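Local coordinates for decapping and exoribonuclease protein 1 (Kluyveromyces lactis, PDB 4GPS) that removes the NAD cap, and also the methylguanosine cap, from the 5' end of RNA and degrades RNA in the 5'-3' direction with a divalent metal ion, at residues R308-L311 with L312-I316; H184-D187 with I188-P192; K128-K131 with D132-G136. One frame throughout, in Å; residues are numbered along the deposited sequence.

Contact 1 of 3, residues R308-L311 with L312-I316; sequences RRKL and LRMWI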
loop_
_atom_site.group_PDB
_atom_site.type_symbol
_atom_site.label_atom_id
_atom_site.label_comp_id
_atom_site.label_asym_id
_atom_site.label_seq_id
_atom_site.Cartn_x
_atom_site.Cartn_y
_atom_site.Cartn_z
ATOM N N ARG A 308 2.040 3.145 15.487
ATOM C CA ARG A 308 1.038 2.103 15.326
ATOM C C ARG A 308 0.388 2.280 13.963
ATOM O O ARG A 308 0.095 1.302 13.287
ATOM C CB ARG A 308 -0.001 2.170 16.448
ATOM C CG ARG A 308 0.599 1.874 17.840
ATOM C CD ARG A 308 0.973 0.406 18.039
ATOM N NE ARG A 308 -0.202 -0.467 17.964
ATOM C CZ ARG A 308 -1.153 -0.565 18.895
ATOM N NH1 ARG A 308 -1.096 0.145 20.013
ATOM N NH2 ARG A 308 -2.191 -1.363 18.686
ATOM N N ARG A 309 0.181 3.533 13.554
ATOM C CA ARG A 309 -0.397 3.837 12.242
ATOM C C ARG A 309 0.538 3.360 11.141
ATOM O O ARG A 309 0.097 2.772 10.152
ATOM C CB ARG A 309 -0.583 5.341 12.062
ATOM C CG ARG A 309 -1.972 5.827 12.221
ATOM C CD ARG A 309 -1.960 7.289 12.572
ATOM N NE ARG A 309 -3.195 7.619 13.252
ATOM C CZ ARG A 309 -3.363 8.655 14.057
ATOM N NH1 ARG A 309 -2.357 9.495 14.306
ATOM N NH2 ARG A 309 -4.550 8.846 14.604
ATOM N N LYS A 310 1.827 3.632 11.314
ATOM C CA LYS A 310 2.818 3.233 10.324
ATOM C C LYS A 310 2.898 1.699 10.199
ATOM O O LYS A 310 2.912 1.166 9.088
ATOM C CB LYS A 310 4.193 3.837 10.673
ATOM C CG LYS A 310 5.290 3.354 9.785
ATOM C CD LYS A 310 6.659 3.879 10.203
ATOM C CE LYS A 310 6.831 5.361 9.929
ATOM N NZ LYS A 310 8.206 5.778 10.349
ATOM N N LEU A 311 2.941 1.000 11.332
ATOM C CA LEU A 311 2.991 -0.462 11.336
ATOM C C LEU A 311 1.734 -1.032 10.665
ATOM O O LEU A 311 1.832 -1.924 9.820
ATOM C CB LEU A 311 3.122 -0.993 12.766
ATOM C CG LEU A 311 4.471 -0.655 13.424
ATOM C CD1 LEU A 311 4.341 -0.815 14.911
ATOM C CD2 LEU A 311 5.592 -1.550 12.877
ATOM N N LEU A 312 0.558 -0.496 10.994
ATOM C CA LEU A 312 -0.668 -0.996 10.377
ATOM C C LEU A 312 -0.647 -0.743 8.868
ATOM O O LEU A 312 -0.997 -1.613 8.073
ATOM C CB LEU A 312 -1.905 -0.332 11.005
ATOM C CG LEU A 312 -3.276 -0.670 10.399
ATOM C CD1 LEU A 312 -3.543 -2.178 10.604
ATOM C CD2 LEU A 312 -4.389 0.212 11.016
ATOM N N ARG A 313 -0.202 0.441 8.470
ATOM C CA ARG A 313 -0.162 0.803 7.066
ATOM C C ARG A 313 0.776 -0.139 6.319
ATOM O O ARG A 313 0.479 -0.610 5.224
ATOM C CB ARG A 313 0.291 2.264 6.945
ATOM C CG ARG A 313 -0.371 3.024 5.812
ATOM C CD ARG A 313 -0.071 4.523 5.833
ATOM N NE ARG A 313 -0.979 5.211 4.913
ATOM C CZ ARG A 313 -0.849 5.138 3.602
ATOM N NH1 ARG A 313 0.146 4.443 3.104
ATOM N NH2 ARG A 313 -1.739 5.679 2.797
ATOM N N MET A 314 1.892 -0.436 6.961
ATOM C CA MET A 314 2.941 -1.313 6.444
ATOM C C MET A 314 2.312 -2.703 6.191
ATOM O O MET A 314 2.481 -3.319 5.130
ATOM C CB MET A 314 4.014 -1.416 7.527
ATOM C CG MET A 314 5.399 -1.587 7.099
ATOM S SD MET A 314 6.542 -1.357 8.508
ATOM C CE MET A 314 6.724 0.469 8.507
ATOM N N TRP A 315 1.611 -3.201 7.201
ATOM C CA TRP A 315 0.947 -4.469 7.093
ATOM C C TRP A 315 -0.050 -4.430 5.922
ATOM O O TRP A 315 -0.048 -5.341 5.100
ATOM C CB TRP A 315 0.202 -4.774 8.397
ATOM C CG TRP A 315 -0.653 -6.014 8.322
ATOM C CD1 TRP A 315 -0.229 -7.323 8.412
ATOM C CD2 TRP A 315 -2.054 -6.066 8.060
ATOM N NE1 TRP A 315 -1.277 -8.173 8.213
ATOM C CE2 TRP A 315 -2.413 -7.436 7.994
ATOM C CE3 TRP A 315 -3.048 -5.090 7.863
ATOM C CZ2 TRP A 315 -3.732 -7.856 7.747
ATOM C CZ3 TRP A 315 -4.363 -5.512 7.611
ATOM C CH2 TRP A 315 -4.687 -6.883 7.556
ATOM N N ILE A 316 -0.904 -3.399 5.840
ATOM C CA ILE A 316 -1.880 -3.341 4.742
ATOM C C ILE A 316 -1.147 -3.299 3.419
ATOM O O ILE A 316 -1.553 -3.944 2.459
ATOM C CB ILE A 316 -2.739 -2.098 4.793
ATOM C CG1 ILE A 316 -3.540 -2.085 6.096
ATOM C CG2 ILE A 316 -3.659 -2.053 3.563
ATOM C CD1 ILE A 316 -4.120 -0.735 6.405
#
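Lys310 and Met314, one helical turn apart, show how a side chain can be part buried and part open along a single helix. The lysine's CG lies anti to the backbone N (chi1 174°), which sends its aliphatic stem outward, where Met314 can reach it. Met314 bends at its last torsion (chi3 -84°) and brings CE back against that stem, 3.5 Å from Lys310 CG and 3.8 Å from Lys310 CD. This is the tight part of the contact, and Met314 itself is buried. Leu311 keeps more distance, its CD2 4.5 Å from Met314 SD. Beneath the side chains runs ordinary alpha-helical pairing, as in Met314 N to Lys310 O at 2.9 Å and Leu312 N to Arg308 O at 3.0 Å. Beyond CD the lysine bends away from the methionine (chi3 -71°), toward the looser, partly exposed side. Arg309 and Arg313 also leave the turn: Arg309 NE binds Phe193 O, while the guanidinium of Arg313 is held by Asp187 and a bound citrate. Around helix 305-319, Met314 packs on Leu326 and Ile328 of strand 325-331, Trp315 on the isoleucines of helix 346-353, and Leu312 on Met190 of helix 182-190.

Contact 2 of 3, residues H184-D187 with I188-P192; sequences HIID and IIMCP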
loop_
_atom_site.group_PDB
_atom_site.type_symbol
_atom_site.label_atom_id
_atom_site.label_comp_id
_atom_site.label_asym_id
_atom_site.label_seq_id
_atom_site.Cartn_x
_atom_site.Cartn_y
_atom_site.Cartn_z
ATOM N N HIS A 184 -4.026 4.533 -2.887
ATOM C CA HIS A 184 -5.413 4.889 -2.582
ATOM C C HIS A 184 -6.200 3.782 -1.928
ATOM O O HIS A 184 -7.155 4.072 -1.209
ATOM C CB HIS A 184 -6.163 5.364 -3.818
ATOM C CG HIS A 184 -5.505 6.511 -4.502
ATOM N ND1 HIS A 184 -4.999 7.592 -3.809
ATOM C CD2 HIS A 184 -5.204 6.718 -5.804
ATOM C CE1 HIS A 184 -4.405 8.412 -4.657
ATOM N NE2 HIS A 184 -4.514 7.905 -5.872
ATOM N N ILE A 185 -5.830 2.523 -2.180
ATOM C CA ILE A 185 -6.546 1.446 -1.538
ATOM C C ILE A 185 -6.087 1.523 -0.075
ATOM O O ILE A 185 -6.891 1.493 0.846
ATOM C CB ILE A 185 -6.236 0.055 -2.176
ATOM C CG1 ILE A 185 -6.622 0.037 -3.673
ATOM C CG2 ILE A 185 -7.047 -0.996 -1.477
ATOM C CD1 ILE A 185 -8.072 0.449 -3.906
ATOM N N ILE A 186 -4.797 1.668 0.148
ATOM C CA ILE A 186 -4.347 1.796 1.508
ATOM C C ILE A 186 -5.085 2.981 2.203
ATOM O O ILE A 186 -5.591 2.822 3.325
ATOM C CB ILE A 186 -2.806 1.994 1.571
ATOM C CG1 ILE A 186 -2.114 0.721 1.112
ATOM C CG2 ILE A 186 -2.346 2.316 3.007
ATOM C CD1 ILE A 186 -0.708 0.965 0.606
ATOM N N ASP A 187 -5.176 4.145 1.547
ATOM C CA ASP A 187 -5.833 5.300 2.175
ATOM C C ASP A 187 -7.261 4.978 2.609
ATOM O O ASP A 187 -7.685 5.367 3.692
ATOM C CB ASP A 187 -5.922 6.539 1.252
ATOM C CG ASP A 187 -4.567 7.195 0.963
ATOM O OD1 ASP A 187 -3.684 7.235 1.859
ATOM O OD2 ASP A 187 -4.403 7.689 -0.186
ATOM N N ILE A 188 -8.004 4.298 1.745
ATOM C CA ILE A 188 -9.370 3.962 2.045
ATOM C C ILE A 188 -9.467 2.998 3.221
ATOM O O ILE A 188 -10.339 3.156 4.052
ATOM C CB ILE A 188 -10.050 3.335 0.826
ATOM C CG1 ILE A 188 -10.264 4.404 -0.239
ATOM C CG2 ILE A 188 -11.361 2.634 1.261
ATOM C CD1 ILE A 188 -10.376 3.841 -1.659
ATOM N N ILE A 189 -8.573 2.014 3.304
ATOM C CA ILE A 189 -8.633 1.069 4.402
ATOM C C ILE A 189 -8.237 1.768 5.711
ATOM O O ILE A 189 -8.721 1.403 6.789
ATOM C CB ILE A 189 -7.691 -0.141 4.145
ATOM C CG1 ILE A 189 -8.169 -0.902 2.917
ATOM C CG2 ILE A 189 -7.676 -1.097 5.338
ATOM C CD1 ILE A 189 -7.048 -1.767 2.280
ATOM N N MET A 190 -7.377 2.782 5.609
ATOM C CA MET A 190 -6.886 3.499 6.779
ATOM C C MET A 190 -7.839 4.504 7.437
ATOM O O MET A 190 -7.555 4.982 8.539
ATOM C CB MET A 190 -5.569 4.219 6.429
ATOM C CG MET A 190 -4.350 3.292 6.410
ATOM S SD MET A 190 -3.946 2.479 8.016
ATOM C CE MET A 190 -3.032 3.884 8.823
ATOM N N CYS A 191 -8.955 4.834 6.786
ATOM C CA CYS A 191 -9.887 5.827 7.343
ATOM C C CYS A 191 -10.186 5.699 8.834
ATOM O O CYS A 191 -10.011 6.647 9.581
ATOM C CB CYS A 191 -11.203 5.857 6.541
ATOM S SG CYS A 191 -10.973 6.554 4.896
ATOM N N PRO A 192 -10.590 4.516 9.301
ATOM C CA PRO A 192 -10.872 4.449 10.744
ATOM C C PRO A 192 -9.685 4.542 11.676
ATOM O O PRO A 192 -9.843 4.599 12.902
ATOM C CB PRO A 192 -11.627 3.127 10.908
ATOM C CG PRO A 192 -11.268 2.335 9.723
ATOM C CD PRO A 192 -11.057 3.309 8.597
#
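Ile185 and Ile189 meet through branches set by their torsions: CG2 of Ile185 stands trans to the backbone N, while Ile189 carries CG1 beside its own N (chi1 -64°) and extends from there (chi2 159°). Its CD1 therefore lies back over the preceding turn, 3.8 Å from Ile185 CG2. On the next ridge, Ile186 and Met190 run side by side in one direction, Ile186 CG2 4.1 Å from Met190 CG. Ile188 follows the same backward course, its CD1 resting 3.3 Å from His184 O while the side chain also packs on Leu198, Leu200 and Ile380. Shortened to an alanine, Ile188 would probably leave a gap between strand 198-204 and helix 370-393 and bare the flank of the His184 carbonyl. Along the backbone, Ile189 N reaches Ile185 O at 3.0 Å. Met190 N is shared, bonding Ile186 O at 2.9 Å and, weakly, Asp187 O at 3.2 Å; Cys191 and Pro192 are in 3-10 conformation. The chemistry is thus mainly apolar, with exceptions that find partners: Ile188 O accepts from Trp376 NE1, and Asp187 forms a salt bridge through OD1 with Arg313, whose positive charge would be expected to favour the ionised carboxylate.

Contact 3 of 3, residues K128-K131 with D132-G136; sequences KAVK and DSFIG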
loop_
_atom_site.group_PDB
_atom_site.type_symbol
_atom_site.label_atom_id
_atom_site.label_comp_id
_atom_site.label_asym_id
_atom_site.label_seq_id
_atom_site.Cartn_x
_atom_site.Cartn_y
_atom_site.Cartn_z
ATOM N N LYS A 128 33.294 -7.784 8.555
ATOM C CA LYS A 128 33.324 -6.385 8.978
ATOM C C LYS A 128 33.298 -5.400 7.822
ATOM O O LYS A 128 32.609 -4.387 7.892
ATOM C CB LYS A 128 34.572 -6.082 9.832
ATOM C CG LYS A 128 34.479 -6.435 11.315
ATOM C CD LYS A 128 33.689 -5.408 12.129
ATOM C CE LYS A 128 32.266 -5.885 12.452
ATOM N NZ LYS A 128 32.217 -7.187 13.186
ATOM N N ALA A 129 34.069 -5.682 6.777
ATOM C CA ALA A 129 34.124 -4.796 5.625
ATOM C C ALA A 129 32.733 -4.583 5.024
ATOM O O ALA A 129 32.333 -3.454 4.758
ATOM C CB ALA A 129 35.071 -5.357 4.568
ATOM N N VAL A 130 32.000 -5.669 4.810
ATOM C CA VAL A 130 30.660 -5.576 4.241
ATOM C C VAL A 130 29.700 -4.892 5.228
ATOM O O VAL A 130 28.940 -4.014 4.845
ATOM C CB VAL A 130 30.119 -6.975 3.871
ATOM C CG1 VAL A 130 28.641 -6.899 3.588
ATOM C CG2 VAL A 130 30.876 -7.518 2.657
ATOM N N LYS A 131 29.747 -5.285 6.495
ATOM C CA LYS A 131 28.878 -4.678 7.497
ATOM C C LYS A 131 29.113 -3.190 7.652
ATOM O O LYS A 131 28.168 -2.437 7.901
ATOM C CB LYS A 131 29.059 -5.325 8.865
ATOM C CG LYS A 131 28.486 -4.480 10.010
ATOM C CD LYS A 131 28.653 -5.225 11.321
ATOM C CE LYS A 131 28.744 -4.300 12.513
ATOM N NZ LYS A 131 27.491 -4.343 13.265
ATOM N N ASP A 132 30.360 -2.758 7.515
ATOM C CA ASP A 132 30.647 -1.345 7.679
ATOM C C ASP A 132 30.237 -0.513 6.475
ATOM O O ASP A 132 30.340 0.716 6.521
ATOM C CB ASP A 132 32.120 -1.117 8.012
ATOM C CG ASP A 132 32.481 -1.578 9.407
ATOM O OD1 ASP A 132 31.580 -1.677 10.281
ATOM O OD2 ASP A 132 33.685 -1.829 9.627
ATOM N N SER A 133 29.769 -1.183 5.415
ATOM C CA SER A 133 29.281 -0.528 4.193
ATOM C C SER A 133 27.785 -0.215 4.315
ATOM O O SER A 133 27.194 0.367 3.407
ATOM C CB SER A 133 29.447 -1.438 2.992
ATOM O OG SER A 133 30.560 -2.272 3.178
ATOM N N PHE A 134 27.173 -0.645 5.414
ATOM C CA PHE A 134 25.760 -0.409 5.662
ATOM C C PHE A 134 25.529 0.123 7.078
ATOM O O PHE A 134 25.024 1.233 7.273
ATOM C CB PHE A 134 24.964 -1.701 5.465
ATOM C CG PHE A 134 25.065 -2.270 4.080
ATOM C CD1 PHE A 134 25.858 -3.376 3.827
ATOM C CD2 PHE A 134 24.345 -1.703 3.020
ATOM C CE1 PHE A 134 25.926 -3.909 2.539
ATOM C CE2 PHE A 134 24.413 -2.238 1.719
ATOM C CZ PHE A 134 25.196 -3.333 1.482
ATOM N N ILE A 135 25.912 -0.665 8.069
ATOM C CA ILE A 135 25.722 -0.256 9.453
ATOM C C ILE A 135 26.704 0.860 9.872
ATOM O O ILE A 135 27.934 0.685 9.869
ATOM C CB ILE A 135 25.871 -1.479 10.376
ATOM C CG1 ILE A 135 24.853 -2.560 9.976
ATOM C CG2 ILE A 135 25.683 -1.060 11.830
ATOM C CD1 ILE A 135 23.379 -2.107 10.120
ATOM N N GLY A 136 26.161 2.014 10.227
ATOM C CA GLY A 136 27.004 3.122 10.653
ATOM C C GLY A 136 26.994 4.286 9.676
ATOM O O GLY A 136 27.473 5.379 9.969
#
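Val130 and Phe134 lie side by side and point the same way, so that one methyl of the valine, CG1, comes within 4.2 Å of ring atom CE1 of Phe134. The same ring stands obliquely to the backbone carbonyl of Val130, with CD1 3.3 Å from that oxygen, and also meets Trp125, the two ring planes inclined by about 15°. Lys131 and Ile135 are set differently: their side chains pass at a slant, the methylene CG of the lysine 4.0 Å from Ile135 CB. It is thus mainly the lysine's apolar stem that packs. Its ammonium makes no salt bridge with Asp132, NZ and OD1 being 5.7 Å apart, so any attraction between them is probably weak. The hydroxyl of Ser133 reaches back to the helix: with OG beside its backbone N (chi1 -30°), it sits 2.7 Å from Ala129 O and 2.9 Å from Val130 O, two carbonyls competing for one proton. Two donors converge on Lys131 O: Ile135 N at 2.9 Å, nearly in line with the carbonyl, and Phe134 N at 3.2 Å, well above its plane. The i+4 bond from Asp132 N to Lys128 O is thus followed by i+3 bonds at Ser133 and Phe134, a mixture characteristic of a short helix unwinding at its C-terminal end; the chain then enters a loop, where Gly136 pairs through its backbone with Leu338 of strand 338-344.

Contacts 1 and 2 illustrate how two local helical turns become one interface. Their centres are 11 Å apart, and the salt bridge from Arg313 NH2 to Asp187 OD1, at 2.7 Å, joins them at one point while Met190 SD packs 3.6 Å from Ile316 CD1 at another. Both border the citrate, probably a crystallisation additive, and the side chain of Met314 lies about 4 Å from that of Lys295 and about 5 Å from that of Gln317, which probably bind substrate, as in relatives; the pair may therefore help to shape that pocket. Contact 3 stands apart at the surface, its nearest atoms about 17 Å from those of contact 1. The side chain of Phe134 nevertheless comes within about 9 Å of that of the metal-site residue Ile294.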